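Local atomic coordinates of PAN2-PAN3 deadenylation complex catalytic subunit pan2 (Neurospora crassa, PDB entry 4CZW), a protein that probably serves as the catalytic subunit of the PAN deadenylase, an exoribonuclease that shortens the poly(A) tails of messenger RNAs. Residues A[65-70]-A[87-92]; A[81-86]-A[528-533]. All coordinates share one frame; numbering follows the deposited sequence.

Contact 1. Residues A[65-70]-A[87-92]. With ZN (zinc ion), chain B.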
ATOM      1  N   ASN A  65       9.854   3.780   2.867  1.00 45.75           N
ATOM      2  CA  ASN A  65      10.438   5.105   2.710  1.00 43.68           C
ATOM      3  C   ASN A  65      10.432   5.543   1.250  1.00 53.30           C
ATOM      4  O   ASN A  65      10.045   6.666   0.930  1.00 52.12           O
ATOM      5  CB  ASN A  65      11.864   5.129   3.264  1.00 41.21           C
ATOM      6  CG  ASN A  65      12.528   6.483   3.105  1.00 50.13           C
ATOM      7  OD1 ASN A  65      12.310   7.392   3.906  1.00 51.01           O
ATOM      8  ND2 ASN A  65      13.346   6.622   2.067  1.00 48.30           N
HETATM    9  N   MSE A  66      10.855   4.636   0.375  1.00 46.56           N
HETATM   10  CA  MSE A  66      10.908   4.883  -1.062  1.00 45.14           C
HETATM   11  C   MSE A  66       9.584   5.410  -1.609  1.00 47.09           C
HETATM   12  O   MSE A  66       9.556   6.380  -2.367  1.00 48.11           O
HETATM   13  CB  MSE A  66      11.297   3.598  -1.793  1.00 50.52           C
HETATM   14  CG  MSE A  66      11.478   3.741  -3.290  1.00 62.25           C
HETATM   15 SE   MSE A  66      11.814   2.013  -4.129  1.00 70.08          SE
HETATM   16  CE  MSE A  66      13.195   1.362  -2.921  1.00 48.62           C
ATOM     17  N   ALA A  67       8.490   4.771  -1.209  1.00 43.71           N
ATOM     18  CA  ALA A  67       7.163   5.140  -1.688  1.00 45.79           C
ATOM     19  C   ALA A  67       6.707   6.480  -1.117  1.00 50.61           C
ATOM     20  O   ALA A  67       6.115   7.296  -1.823  1.00 45.91           O
ATOM     21  CB  ALA A  67       6.158   4.051  -1.343  1.00 39.67           C
ATOM     22  N   LEU A  68       6.987   6.700   0.164  1.00 40.57           N
ATOM     23  CA  LEU A  68       6.568   7.921   0.841  1.00 44.34           C
ATOM     24  C   LEU A  68       7.318   9.147   0.327  1.00 48.67           C
ATOM     25  O   LEU A  68       6.740  10.226   0.204  1.00 51.32           O
ATOM     26  CB  LEU A  68       6.759   7.785   2.352  1.00 49.04           C
ATOM     27  CG  LEU A  68       5.798   6.828   3.060  1.00 46.69           C
ATOM     28  CD1 LEU A  68       6.163   6.690   4.529  1.00 36.95           C
ATOM     29  CD2 LEU A  68       4.362   7.303   2.906  1.00 46.16           C
ATOM     30  N   GLN A  69       8.602   8.976   0.027  1.00 52.27           N
ATOM     31  CA  GLN A  69       9.412  10.074  -0.493  1.00 45.90           C
ATOM     32  C   GLN A  69       8.928  10.503  -1.875  1.00 43.07           C
ATOM     33  O   GLN A  69       9.106  11.653  -2.272  1.00 49.09           O
ATOM     34  CB  GLN A  69      10.891   9.683  -0.554  1.00 39.05           C
ATOM     35  CG  GLN A  69      11.524   9.363   0.794  1.00 40.97           C
ATOM     36  CD  GLN A  69      11.648  10.573   1.697  1.00 48.55           C
ATOM     37  OE1 GLN A  69      11.592  11.715   1.241  1.00 50.88           O
ATOM     38  NE2 GLN A  69      11.820  10.329   2.992  1.00 46.46           N
ATOM     39  N   HIS A  70       8.316   9.573  -2.603  1.00 45.28           N
ATOM     40  CA  HIS A  70       7.776   9.878  -3.923  1.00 49.30           C
ATOM     41  C   HIS A  70       6.359  10.435  -3.846  1.00 50.19           C
ATOM     42  O   HIS A  70       6.031  11.411  -4.519  1.00 46.61           O
ATOM     43  CB  HIS A  70       7.784   8.636  -4.814  1.00 35.89           C
ATOM     44  CG  HIS A  70       7.037   8.819  -6.099  1.00 40.59           C
ATOM     45  ND1 HIS A  70       7.533   9.563  -7.147  1.00 42.91           N
ATOM     46  CD2 HIS A  70       5.823   8.372  -6.497  1.00 46.41           C
ATOM     47  CE1 HIS A  70       6.661   9.558  -8.140  1.00 39.14           C
ATOM     48  NE2 HIS A  70       5.613   8.843  -7.770  1.00 41.92           N
ATOM     49  N   TYR A  87       0.251   5.756  -0.348  1.00 43.36           N
ATOM     50  CA  TYR A  87      -1.041   5.955   0.301  1.00 43.07           C
ATOM     51  C   TYR A  87      -1.391   4.770   1.193  1.00 45.55           C
ATOM     52  O   TYR A  87      -1.818   4.945   2.335  1.00 50.62           O
ATOM     53  CB  TYR A  87      -2.143   6.167  -0.740  1.00 37.88           C
ATOM     54  CG  TYR A  87      -1.906   7.333  -1.676  1.00 42.46           C
ATOM     55  CD1 TYR A  87      -1.137   8.422  -1.284  1.00 36.24           C
ATOM     56  CD2 TYR A  87      -2.452   7.342  -2.952  1.00 39.49           C
ATOM     57  CE1 TYR A  87      -0.919   9.487  -2.140  1.00 31.68           C
ATOM     58  CE2 TYR A  87      -2.240   8.402  -3.813  1.00 40.04           C
ATOM     59  CZ  TYR A  87      -1.473   9.471  -3.402  1.00 40.09           C
ATOM     60  OH  TYR A  87      -1.260  10.527  -4.259  1.00 44.77           O
ATOM     61  N   VAL A  88      -1.206   3.564   0.664  1.00 45.25           N
ATOM     62  CA  VAL A  88      -1.497   2.343   1.406  1.00 42.14           C
ATOM     63  C   VAL A  88      -0.567   2.193   2.605  1.00 42.18           C
ATOM     64  O   VAL A  88      -1.006   1.851   3.703  1.00 40.13           O
ATOM     65  CB  VAL A  88      -1.379   1.095   0.506  1.00 42.45           C
ATOM     66  CG1 VAL A  88      -1.600  -0.172   1.317  1.00 41.02           C
ATOM     67  CG2 VAL A  88      -2.375   1.176  -0.639  1.00 48.57           C
ATOM     68  N   PHE A  89       0.718   2.460   2.389  1.00 45.54           N
ATOM     69  CA  PHE A  89       1.706   2.391   3.462  1.00 44.44           C
ATOM     70  C   PHE A  89       1.392   3.407   4.552  1.00 46.03           C
ATOM     71  O   PHE A  89       1.577   3.138   5.739  1.00 49.67           O
ATOM     72  CB  PHE A  89       3.116   2.630   2.918  1.00 45.75           C
ATOM     73  CG  PHE A  89       3.629   1.519   2.045  1.00 47.20           C
ATOM     74  CD1 PHE A  89       2.980   0.296   1.996  1.00 41.93           C
ATOM     75  CD2 PHE A  89       4.767   1.699   1.277  1.00 42.56           C
ATOM     76  CE1 PHE A  89       3.454  -0.724   1.194  1.00 40.82           C
ATOM     77  CE2 PHE A  89       5.246   0.683   0.473  1.00 45.28           C
ATOM     78  CZ  PHE A  89       4.590  -0.531   0.433  1.00 44.89           C
ATOM     79  N   ASP A  90       0.916   4.574   4.135  1.00 45.56           N
ATOM     80  CA  ASP A  90       0.561   5.638   5.064  1.00 42.93           C
ATOM     81  C   ASP A  90      -0.634   5.229   5.917  1.00 52.61           C
ATOM     82  O   ASP A  90      -0.689   5.528   7.108  1.00 45.21           O
ATOM     83  CB  ASP A  90       0.256   6.930   4.305  1.00 41.04           C
ATOM     84  CG  ASP A  90       0.279   8.151   5.200  1.00 44.29           C
ATOM     85  OD1 ASP A  90       0.979   8.116   6.234  1.00 44.09           O
ATOM     86  OD2 ASP A  90      -0.397   9.146   4.865  1.00 45.22           O
HETATM   87  N   MSE A  91      -1.587   4.535   5.302  1.00 42.40           N
HETATM   88  CA  MSE A  91      -2.769   4.070   6.016  1.00 36.04           C
HETATM   89  C   MSE A  91      -2.414   2.995   7.038  1.00 43.76           C
HETATM   90  O   MSE A  91      -3.002   2.937   8.116  1.00 51.46           O
HETATM   91  CB  MSE A  91      -3.815   3.533   5.036  1.00 43.14           C
HETATM   92  CG  MSE A  91      -4.452   4.600   4.165  1.00 43.18           C
HETATM   93 SE   MSE A  91      -5.961   3.926   3.131  1.00 73.59          SE
HETATM   94  CE  MSE A  91      -5.046   2.576   2.066  1.00 45.51           C
ATOM     95  N   LEU A  92      -1.450   2.149   6.691  1.00 44.24           N
ATOM     96  CA  LEU A  92      -1.044   1.055   7.567  1.00 42.36           C
ATOM     97  C   LEU A  92      -0.245   1.547   8.769  1.00 42.64           C
ATOM     98  O   LEU A  92      -0.145   0.855   9.781  1.00 42.96           O
ATOM     99  CB  LEU A  92      -0.231   0.022   6.785  1.00 42.18           C
ATOM    100  CG  LEU A  92      -0.990  -0.739   5.697  1.00 36.37           C
ATOM    101  CD1 LEU A  92      -0.075  -1.722   4.982  1.00 38.78           C
ATOM    102  CD2 LEU A  92      -2.193  -1.456   6.288  1.00 37.84           C
TER
HETATM  103 ZN    ZN B3094       3.711   9.203  -8.397  1.00 47.14          ZN
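Ala67 sets its methyl group obliquely against one side of the Phe89 ring, CB lying 3.8 Å from Phe89 CD2 and nearly as close to CE2. The CB bond of Phe89 points toward helix 61-71, and with CG anti to the carbonyl carbon (chi1 -69°) the CD2 and CE2 flank of the ring comes to the methyl. At the next residue of each helix, Leu68 brings its CD2 branch to Asp90, with CD2 4.4 Å from CB, a looser touch that involves the methylene and not the carboxylate. The carboxylate has polar partners elsewhere: OD1 accepts from Gln93, and OD2 takes a weak bond from Trp537. The seam between the helices is thus purely apolar and small, about 150 Å² in all, with backbones 7.7 Å apart at the CA atoms of Leu68 and Asp90.

On the face of helix 61-71 turned from this seam, Gln69 NE2 donates to Asn65 OD1 one turn earlier (3.1 Å, nearly straight at 170°), approaching from above the carbonyl plane. At the end of the segment, His70 carries its imidazole to the zinc ion, NE2 binding the metal at 2.0 Å; Cys75, Cys80 and Cys83 complete the site.

Within the pseudo-USP domain, the two helices form a buried pair: Ala67 also rests on Leu82 and Leu85 in the first turns of helix 81-94, while helix 51-58 adds His58 and Met57 around Phe89, and Trp405 of helix 404-407 touches Leu68 and Asp90.

Contact 2. Residues A[81-86]-A[528-533]. With ZN (zinc ion), chain B.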
ATOM      1  N   LEU A  81       1.381   3.686  -9.500  1.00 42.81           N
ATOM      2  CA  LEU A  81       1.360   2.664  -8.457  1.00 37.56           C
ATOM      3  C   LEU A  81       2.248   2.993  -7.260  1.00 40.29           C
ATOM      4  O   LEU A  81       1.959   2.574  -6.139  1.00 45.94           O
ATOM      5  CB  LEU A  81       1.767   1.311  -9.043  1.00 40.42           C
ATOM      6  CG  LEU A  81       0.834   0.755 -10.120  1.00 42.67           C
ATOM      7  CD1 LEU A  81       1.311  -0.606 -10.603  1.00 41.79           C
ATOM      8  CD2 LEU A  81      -0.595   0.677  -9.603  1.00 36.13           C
ATOM      9  N   LEU A  82       3.324   3.736  -7.492  1.00 39.39           N
ATOM     10  CA  LEU A  82       4.226   4.104  -6.406  1.00 37.71           C
ATOM     11  C   LEU A  82       3.560   5.104  -5.466  1.00 48.13           C
ATOM     12  O   LEU A  82       3.726   5.030  -4.249  1.00 43.68           O
ATOM     13  CB  LEU A  82       5.533   4.676  -6.953  1.00 39.10           C
ATOM     14  CG  LEU A  82       6.609   4.951  -5.900  1.00 41.45           C
ATOM     15  CD1 LEU A  82       6.850   3.714  -5.051  1.00 45.50           C
ATOM     16  CD2 LEU A  82       7.898   5.408  -6.557  1.00 40.52           C
ATOM     17  N   CYS A  83       2.809   6.041  -6.038  1.00 50.73           N
ATOM     18  CA  CYS A  83       2.026   6.980  -5.242  1.00 48.27           C
ATOM     19  C   CYS A  83       0.968   6.236  -4.442  1.00 45.16           C
ATOM     20  O   CYS A  83       0.788   6.482  -3.248  1.00 42.32           O
ATOM     21  CB  CYS A  83       1.366   8.034  -6.134  1.00 42.79           C
ATOM     22  SG  CYS A  83       2.404   9.464  -6.503  1.00 49.42           S
ATOM     23  N   GLU A  84       0.273   5.322  -5.111  1.00 42.31           N
ATOM     24  CA  GLU A  84      -0.743   4.501  -4.467  1.00 40.67           C
ATOM     25  C   GLU A  84      -0.125   3.637  -3.373  1.00 43.39           C
ATOM     26  O   GLU A  84      -0.756   3.377  -2.350  1.00 49.51           O
ATOM     27  CB  GLU A  84      -1.458   3.627  -5.499  1.00 44.47           C
ATOM     28  CG  GLU A  84      -2.131   4.410  -6.618  1.00 46.30           C
ATOM     29  CD  GLU A  84      -3.310   5.233  -6.132  1.00 45.95           C
ATOM     30  OE1 GLU A  84      -3.910   4.866  -5.100  1.00 51.22           O
ATOM     31  OE2 GLU A  84      -3.636   6.248  -6.784  1.00 50.03           O
ATOM     32  N   LEU A  85       1.110   3.197  -3.594  1.00 46.51           N
ATOM     33  CA  LEU A  85       1.840   2.430  -2.590  1.00 47.02           C
ATOM     34  C   LEU A  85       2.096   3.272  -1.349  1.00 41.89           C
ATOM     35  O   LEU A  85       2.001   2.781  -0.224  1.00 43.92           O
ATOM     36  CB  LEU A  85       3.165   1.911  -3.156  1.00 51.57           C
ATOM     37  CG  LEU A  85       3.173   0.480  -3.697  1.00 43.75           C
ATOM     38  CD1 LEU A  85       4.533   0.137  -4.277  1.00 54.48           C
ATOM     39  CD2 LEU A  85       2.801  -0.505  -2.603  1.00 46.29           C
ATOM     40  N   GLY A  86       2.421   4.543  -1.559  1.00 37.49           N
ATOM     41  CA  GLY A  86       2.647   5.463  -0.462  1.00 44.75           C
ATOM     42  C   GLY A  86       1.384   5.686   0.345  1.00 45.70           C
ATOM     43  O   GLY A  86       1.431   5.787   1.571  1.00 37.30           O
ATOM     44  N   SER A 528      -8.993  13.819 -12.159  1.00 44.92           N
ATOM     45  CA  SER A 528      -8.733  12.394 -11.997  1.00 46.56           C
ATOM     46  C   SER A 528      -8.846  12.009 -10.522  1.00 49.50           C
ATOM     47  O   SER A 528      -8.639  12.852  -9.649  1.00 51.55           O
ATOM     48  CB  SER A 528      -7.348  12.036 -12.546  1.00 46.80           C
ATOM     49  OG  SER A 528      -6.321  12.561 -11.724  1.00 52.52           O
ATOM     50  N   PRO A 529      -9.190  10.740 -10.242  1.00 44.93           N
ATOM     51  CA  PRO A 529      -9.359  10.249  -8.868  1.00 40.85           C
ATOM     52  C   PRO A 529      -8.159  10.522  -7.962  1.00 46.35           C
ATOM     53  O   PRO A 529      -8.334  10.966  -6.827  1.00 49.81           O
ATOM     54  CB  PRO A 529      -9.549   8.742  -9.061  1.00 34.45           C
ATOM     55  CG  PRO A 529     -10.161   8.622 -10.408  1.00 47.98           C
ATOM     56  CD  PRO A 529      -9.534   9.707 -11.237  1.00 37.70           C
ATOM     57  N   LYS A 530      -6.957  10.262  -8.464  1.00 48.17           N
ATOM     58  CA  LYS A 530      -5.744  10.429  -7.672  1.00 44.96           C
ATOM     59  C   LYS A 530      -5.426  11.903  -7.440  1.00 40.24           C
ATOM     60  O   LYS A 530      -4.825  12.264  -6.429  1.00 46.96           O
ATOM     61  CB  LYS A 530      -4.567   9.728  -8.357  1.00 47.40           C
ATOM     62  CG  LYS A 530      -3.261   9.759  -7.581  1.00 45.89           C
ATOM     63  CD  LYS A 530      -2.255  10.686  -8.241  1.00 50.32           C
ATOM     64  CE  LYS A 530      -0.890  10.576  -7.585  1.00 49.87           C
ATOM     65  NZ  LYS A 530       0.140  11.371  -8.309  1.00 42.74           N
ATOM     66  N   THR A 531      -5.838  12.752  -8.376  1.00 46.99           N
ATOM     67  CA  THR A 531      -5.614  14.189  -8.257  1.00 46.19           C
ATOM     68  C   THR A 531      -6.377  14.761  -7.067  1.00 49.48           C
ATOM     69  O   THR A 531      -5.828  15.527  -6.274  1.00 51.44           O
ATOM     70  CB  THR A 531      -6.035  14.937  -9.537  1.00 42.74           C
ATOM     71  OG1 THR A 531      -5.296  14.431 -10.654  1.00 56.28           O
ATOM     72  CG2 THR A 531      -5.771  16.429  -9.395  1.00 31.99           C
ATOM     73  N   ALA A 532      -7.643  14.378  -6.944  1.00 43.31           N
ATOM     74  CA  ALA A 532      -8.474  14.838  -5.839  1.00 43.75           C
ATOM     75  C   ALA A 532      -8.034  14.202  -4.525  1.00 42.33           C
ATOM     76  O   ALA A 532      -8.040  14.852  -3.480  1.00 51.98           O
ATOM     77  CB  ALA A 532      -9.934  14.531  -6.113  1.00 44.65           C
ATOM     78  N   TYR A 533      -7.654  12.930  -4.588  1.00 37.91           N
ATOM     79  CA  TYR A 533      -7.185  12.210  -3.410  1.00 34.52           C
ATOM     80  C   TYR A 533      -5.907  12.835  -2.869  1.00 40.27           C
ATOM     81  O   TYR A 533      -5.702  12.903  -1.657  1.00 41.83           O
ATOM     82  CB  TYR A 533      -6.950  10.732  -3.739  1.00 39.94           C
ATOM     83  CG  TYR A 533      -6.572   9.884  -2.543  1.00 33.79           C
ATOM     84  CD1 TYR A 533      -5.248   9.776  -2.132  1.00 29.54           C
ATOM     85  CD2 TYR A 533      -7.538   9.187  -1.830  1.00 33.58           C
ATOM     86  CE1 TYR A 533      -4.900   9.004  -1.038  1.00 38.54           C
ATOM     87  CE2 TYR A 533      -7.199   8.413  -0.738  1.00 38.16           C
ATOM     88  CZ  TYR A 533      -5.880   8.324  -0.347  1.00 37.16           C
ATOM     89  OH  TYR A 533      -5.539   7.553   0.741  1.00 39.23           O
TER
HETATM   90 ZN    ZN B3094       3.711   9.203  -8.397  1.00 47.14          ZN
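Lys530, on the exonuclease side, lays its side chain across Cys83 and Glu84 of the pseudo-USP domain, touching each with a different part. Its CG sits 3.6 Å from Glu84 OE2, whereas CE and NZ run on to the cysteine, CE packing 3.7 Å from Cys83 CB and NZ 3.5 Å from SG. A bend at chi2 (-109°) turns the lysine between these two neighbours. Cys83 SG itself is bound to the zinc ion at 2.3 Å. Glu84 faces the aliphatic part of the lysine: its OE2 stays 6.5 Å from Lys530 NZ, so the opposite charges make no ion pair, and any attraction is probably weak and long-range. The ammonium is fixed instead by hydrogen bonds to the backbone carbonyls of Cys75 and Ala77 in the zinc-binding loop. A methionine in place of Lys530 would probably leave these two carbonyls without their donor and the metal-bound sulfur without a nearby positive charge. Because three cysteine thiolates and one histidine would give the zinc centre a net negative charge, the ammonium probably offsets part of it, and the exonuclease domain thereby joins the second shell of a metal site built by its neighbour.

Overall arrangement
Helix 81-94 serves both contacts, giving residues 81-86 to contact 2 and 87-92 to contact 1; the two centres are about 11 Å apart. The zinc ion ties them, taking His70 from contact 1 and Cys83 from contact 2. Tyr87 bridges them as well: its OH lies 3.3 Å from Lys530 CE, and its CG is 3.5 Å from Tyr533 CE1, the two rings inclined at about 50°. Both segments of contact 1 lie in the pseudo-USP domain, while contact 2 joins that domain to the exonuclease domain. This zinc is distinct from the catalytic metals, probably bound by Asp445, Glu447, Asp554 and Asp607.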